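Local coordinates for protein L-methionine gamma-lyase (Fusobacterium nucleatum subsp. nucleatum, PDB 6LXU) that belongs to the pyridoxal-phosphate-dependent enzymes of the Cys/Met metabolism family and carries its cofactor covalently bound to a lysine, at residues S36-D41 with L62-T67; V220-V225 with A246-Q251. All blocks are in the same frame, centred on the assembly; numbering follows the deposited sequence.

Contact 1 of 2, residues S36-D41 with L62-T67; sequences STFIFD and LGNPTT
The ring of F38 pushes its far end against G63, N64 and P65, the turn that starts helix 65-78, in the N-terminal part of a fold type I PLP-dependent enzyme. The extended chain 36-41 runs between two neighbouring subunits: S36, T37 and F40 hydrogen-bond to the second subunit, T37 and I39 to the third.

The apolar part of the contact is small and direct. CD of P65 lies near the plane of the F38 ring, 3.7 Å from CZ and equally 3.7 Å from CE2, so this one carbon faces the CE2-CZ edge. F38 gets there because its CG stands anti to the carbonyl carbon (chi1 -64°), which extends the ring toward the helix start. The ring of Y57 meets the same phenyl group at a modest tilt, and T27 of the third subunit packs on F38.

Polar groups approach the ring without bonding to it. The G63 carbonyl O comes obliquely to F38 CE1, 4.0 Å away. N64 ND2 sits at the ring edge, 4.1 Å from F38 CZ, with the amide plane turned 69° from the ring. This nitrogen is hydrogen-bonded to Y33 O and T60 OG1, two bonds that fix it near that edge.

Within 62-67, N64 also caps helix 65-78, its OD1 reaching forward to the first turn. T66 is held as well, its OG1 bonded to P31 and Y33, so the chain preceding 36-41 is tied to the same turn. The capping bond itself is weak: T66 N reaches N64 OD1 at 2.9 Å, but the N-H points to the oxygen at only 129°.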
loop_
_atom_site.group_PDB
_atom_site.type_symbol
_atom_site.label_atom_id
_atom_site.label_comp_id
_atom_site.label_asym_id
_atom_site.label_seq_id
_atom_site.Cartn_x
_atom_site.Cartn_y
_atom_site.Cartn_z
ATOM N N SER A 36 -7.087 2.088 12.330
ATOM C CA SER A 36 -8.251 2.906 12.681
ATOM C C SER A 36 -8.110 3.426 14.109
ATOM O O SER A 36 -8.345 4.602 14.364
ATOM C CB SER A 36 -9.539 2.106 12.545
ATOM O OG SER A 36 -9.500 0.951 13.350
ATOM N N THR A 37 -7.721 2.553 15.026
ATOM C CA THR A 37 -7.751 2.877 16.445
ATOM C C THR A 37 -6.415 2.653 17.104
ATOM O O THR A 37 -5.462 2.161 16.490
ATOM C CB THR A 37 -8.896 2.121 17.120
ATOM O OG1 THR A 37 -9.158 2.728 18.391
ATOM C CG2 THR A 37 -8.628 0.632 17.280
ATOM N N PHE A 38 -6.351 3.069 18.370
ATOM C CA PHE A 38 -5.126 3.111 19.155
ATOM C C PHE A 38 -5.432 2.530 20.526
ATOM O O PHE A 38 -6.520 2.742 21.089
ATOM C CB PHE A 38 -4.618 4.541 19.292
ATOM C CG PHE A 38 -4.215 5.157 17.983
ATOM C CD1 PHE A 38 -5.163 5.657 17.096
ATOM C CD2 PHE A 38 -2.882 5.225 17.622
ATOM C CE1 PHE A 38 -4.794 6.200 15.879
ATOM C CE2 PHE A 38 -2.506 5.798 16.420
ATOM C CZ PHE A 38 -3.468 6.270 15.536
ATOM N N ILE A 39 -4.488 1.795 21.070
ATOM C CA ILE A 39 -4.721 1.127 22.345
ATOM C C ILE A 39 -4.134 1.929 23.495
ATOM O O ILE A 39 -3.088 2.560 23.365
ATOM C CB ILE A 39 -4.249 -0.338 22.347
ATOM C CG1 ILE A 39 -2.744 -0.480 22.286
ATOM C CG2 ILE A 39 -4.906 -1.110 21.212
ATOM C CD1 ILE A 39 -2.322 -1.926 22.445
ATOM N N PHE A 40 -4.824 1.888 24.629
ATOM C CA PHE A 40 -4.376 2.554 25.846
ATOM C C PHE A 40 -3.756 1.542 26.793
ATOM O O PHE A 40 -4.164 0.399 26.842
ATOM C CB PHE A 40 -5.554 3.245 26.524
ATOM C CG PHE A 40 -6.352 4.114 25.602
ATOM C CD1 PHE A 40 -5.759 5.202 24.966
ATOM C CD2 PHE A 40 -7.682 3.850 25.353
ATOM C CE1 PHE A 40 -6.488 6.006 24.115
ATOM C CE2 PHE A 40 -8.410 4.657 24.500
ATOM C CZ PHE A 40 -7.812 5.739 23.880
ATOM N N ASP A 41 -2.781 2.017 27.575
ATOM C CA ASP A 41 -2.100 1.185 28.577
ATOM C C ASP A 41 -2.992 0.919 29.791
ATOM O O ASP A 41 -2.764 -0.037 30.530
ATOM C CB ASP A 41 -0.810 1.857 29.091
ATOM C CG ASP A 41 0.206 2.149 27.996
ATOM O OD1 ASP A 41 0.256 1.386 27.009
ATOM O OD2 ASP A 41 0.966 3.132 28.142
ATOM N N LEU A 62 -9.648 11.539 14.192
ATOM C CA LEU A 62 -9.135 12.664 14.997
ATOM C C LEU A 62 -7.714 13.052 14.622
ATOM O O LEU A 62 -7.378 14.251 14.621
ATOM C CB LEU A 62 -9.185 12.335 16.484
ATOM C CG LEU A 62 -10.564 12.059 17.070
ATOM C CD1 LEU A 62 -10.466 11.634 18.530
ATOM C CD2 LEU A 62 -11.483 13.250 16.922
ATOM N N GLY A 63 -6.882 12.064 14.313
ATOM C CA GLY A 63 -5.479 12.277 14.001
ATOM C C GLY A 63 -4.747 10.961 13.970
ATOM O O GLY A 63 -5.206 9.977 14.525
ATOM N N ASN A 64 -3.585 10.960 13.309
ATOM C CA ASN A 64 -2.814 9.746 13.085
ATOM C C ASN A 64 -1.348 10.170 12.951
ATOM O O ASN A 64 -1.082 11.193 12.349
ATOM C CB ASN A 64 -3.331 9.078 11.791
ATOM C CG ASN A 64 -2.518 7.881 11.362
ATOM O OD1 ASN A 64 -1.392 8.015 10.885
ATOM N ND2 ASN A 64 -3.093 6.686 11.511
ATOM N N PRO A 65 -0.408 9.375 13.491
ATOM C CA PRO A 65 0.984 9.855 13.467
ATOM C C PRO A 65 1.568 10.066 12.070
ATOM O O PRO A 65 2.344 10.997 11.875
ATOM C CB PRO A 65 1.761 8.829 14.284
ATOM C CG PRO A 65 0.796 7.806 14.712
ATOM C CD PRO A 65 -0.571 8.142 14.264
ATOM N N THR A 66 1.239 9.201 11.108
ATOM C CA THR A 66 1.695 9.430 9.735
ATOM C C THR A 66 1.151 10.759 9.213
ATOM O O THR A 66 1.865 11.592 8.672
ATOM C CB THR A 66 1.304 8.266 8.808
ATOM O OG1 THR A 66 1.736 7.028 9.373
ATOM C CG2 THR A 66 1.872 8.471 7.413
ATOM N N THR A 67 -0.148 10.964 9.414
ATOM C CA THR A 67 -0.793 12.182 8.956
ATOM C C THR A 67 -0.245 13.423 9.667
ATOM O O THR A 67 -0.112 14.471 9.046
ATOM C CB THR A 67 -2.297 12.044 9.135
ATOM O OG1 THR A 67 -2.667 10.807 8.522
ATOM C CG2 THR A 67 -3.038 13.176 8.497
#

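Contact 2 of 2, residues V220-V225 with A246-Q251; sequences VIAGLV and AVLGPQ
L248 reaches across to A222 with one methyl. Before it, A246 links the 246-251 chain to the loop beyond strand 82-86 through a backbone hydrogen bond with S87, and V247 packs on R61 of its own chain and on S88 of the second subunit.

At L248 the chain turns its side chain toward 220-225. A chi1 of -174° swings CG out from the backbone N, and a chi2 of 61° then turns CD1 to 3.8 Å from A222 CB, a methyl-to-methyl contact. The same CD1 lies 4.1 Å from the backbone O of I221, so one branch serves both residues. A85 and L70 also touch the L248 side chain, which thus lies among strand 82-86, helix 65-78 and the chain entering strand 223-227. That strand is second from the edge of the seven-stranded mixed sheet of the large, PLP-binding domain, antiparallel to both its neighbours.

G249 follows as the N-cap of helix 250-260, and P250 opens its first turn. The helix returns to the 220-225 chain further on, where I256 meets both V220 and A222. Q251 faces the subunit interface, its NE2 hydrogen-bonded to Y255 OH of the fourth subunit.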
loop_
_atom_site.group_PDB
_atom_site.type_symbol
_atom_site.label_atom_id
_atom_site.label_comp_id
_atom_site.label_asym_id
_atom_site.label_seq_id
_atom_site.Cartn_x
_atom_site.Cartn_y
_atom_site.Cartn_z
ATOM N N VAL A 220 -2.933 10.245 -5.742
ATOM C CA VAL A 220 -3.599 10.518 -4.469
ATOM C C VAL A 220 -4.597 11.650 -4.675
ATOM O O VAL A 220 -4.297 12.637 -5.358
ATOM C CB VAL A 220 -2.551 10.965 -3.413
ATOM C CG1 VAL A 220 -3.196 11.466 -2.142
ATOM C CG2 VAL A 220 -1.581 9.851 -3.069
ATOM N N ILE A 221 -5.760 11.523 -4.047
ATOM C CA ILE A 221 -6.697 12.625 -3.864
ATOM C C ILE A 221 -6.547 13.057 -2.399
ATOM O O ILE A 221 -6.674 12.226 -1.487
ATOM C CB ILE A 221 -8.140 12.190 -4.154
ATOM C CG1 ILE A 221 -8.319 11.637 -5.581
ATOM C CG2 ILE A 221 -9.104 13.339 -3.900
ATOM C CD1 ILE A 221 -8.144 12.623 -6.716
ATOM N N ALA A 222 -6.232 14.337 -2.159
ATOM C CA ALA A 222 -5.977 14.808 -0.795
ATOM C C ALA A 222 -6.015 16.319 -0.723
ATOM O O ALA A 222 -5.775 17.009 -1.714
ATOM C CB ALA A 222 -4.620 14.308 -0.320
ATOM N N GLY A 223 -6.306 16.815 0.473
ATOM C CA GLY A 223 -6.340 18.243 0.750
ATOM C C GLY A 223 -5.550 18.565 1.995
ATOM O O GLY A 223 -5.341 17.716 2.858
ATOM N N LEU A 224 -5.131 19.831 2.087
ATOM C CA LEU A 224 -4.391 20.322 3.249
ATOM C C LEU A 224 -4.853 21.718 3.593
ATOM O O LEU A 224 -5.212 22.508 2.713
ATOM C CB LEU A 224 -2.884 20.329 2.994
ATOM C CG LEU A 224 -2.244 18.974 2.726
ATOM C CD1 LEU A 224 -0.869 19.104 2.115
ATOM C CD2 LEU A 224 -2.206 18.139 3.983
ATOM N N VAL A 225 -4.842 22.015 4.893
ATOM C CA VAL A 225 -5.146 23.342 5.422
ATOM C C VAL A 225 -3.994 23.775 6.311
ATOM O O VAL A 225 -3.490 22.960 7.073
ATOM C CB VAL A 225 -6.448 23.312 6.258
ATOM C CG1 VAL A 225 -6.762 24.680 6.857
ATOM C CG2 VAL A 225 -7.627 22.803 5.440
ATOM N N ALA A 246 -13.867 13.855 6.035
ATOM C CA ALA A 246 -12.951 13.661 4.907
ATOM C C ALA A 246 -11.563 13.242 5.413
ATOM O O ALA A 246 -10.586 13.978 5.297
ATOM C CB ALA A 246 -12.890 14.922 4.076
ATOM N N VAL A 247 -11.498 12.018 5.935
ATOM C CA VAL A 247 -10.316 11.511 6.615
ATOM C C VAL A 247 -9.338 10.918 5.627
ATOM O O VAL A 247 -9.657 9.966 4.914
ATOM C CB VAL A 247 -10.696 10.444 7.655
ATOM C CG1 VAL A 247 -9.470 9.892 8.360
ATOM C CG2 VAL A 247 -11.659 11.021 8.687
ATOM N N LEU A 248 -8.119 11.470 5.599
ATOM C CA LEU A 248 -7.062 10.979 4.719
ATOM C C LEU A 248 -6.605 9.583 5.157
ATOM O O LEU A 248 -6.339 9.319 6.325
ATOM C CB LEU A 248 -5.887 11.946 4.740
ATOM C CG LEU A 248 -4.766 11.644 3.753
ATOM C CD1 LEU A 248 -5.248 11.693 2.310
ATOM C CD2 LEU A 248 -3.643 12.646 3.957
ATOM N N GLY A 249 -6.477 8.680 4.194
ATOM C CA GLY A 249 -5.949 7.354 4.474
ATOM C C GLY A 249 -4.464 7.437 4.820
ATOM O O GLY A 249 -3.724 8.177 4.164
ATOM N N PRO A 250 -3.999 6.673 5.827
ATOM C CA PRO A 250 -2.570 6.711 6.142
ATOM C C PRO A 250 -1.670 6.369 4.950
ATOM O O PRO A 250 -0.617 6.992 4.790
ATOM C CB PRO A 250 -2.453 5.748 7.318
ATOM C CG PRO A 250 -3.763 5.892 8.025
ATOM C CD PRO A 250 -4.766 6.006 6.902
ATOM N N GLN A 251 -2.091 5.447 4.100
ATOM C CA GLN A 251 -1.306 5.141 2.893
ATOM C C GLN A 251 -1.133 6.382 2.034
ATOM O O GLN A 251 -0.033 6.675 1.545
ATOM C CB GLN A 251 -1.961 4.039 2.066
ATOM C CG GLN A 251 -1.182 3.715 0.800
ATOM C CD GLN A 251 0.187 3.158 1.100
ATOM O OE1 GLN A 251 0.309 2.225 1.913
ATOM N NE2 GLN A 251 1.228 3.693 0.454
#

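In the fold
From the N terminus, the extended segment 36-41 leads into helix 43-50, and contact 1 closes this loop where the chain returns at the start of helix 65-78. Strand 82-86 and most of the seven-stranded sheet follow before contact 2 closes a second loop, around strand 223-227 and helix 229-244. The two contacts are in series, neither nested nor crossed, with centres about 16 Å apart. They nevertheless meet directly: N64 ND2 packs on P250 CG at 3.6 Å, setting the starts of helices 65-78 and 250-260 side by side. Both reach the second subunit: S36 packs on I221 of that subunit, and I221 on its S36.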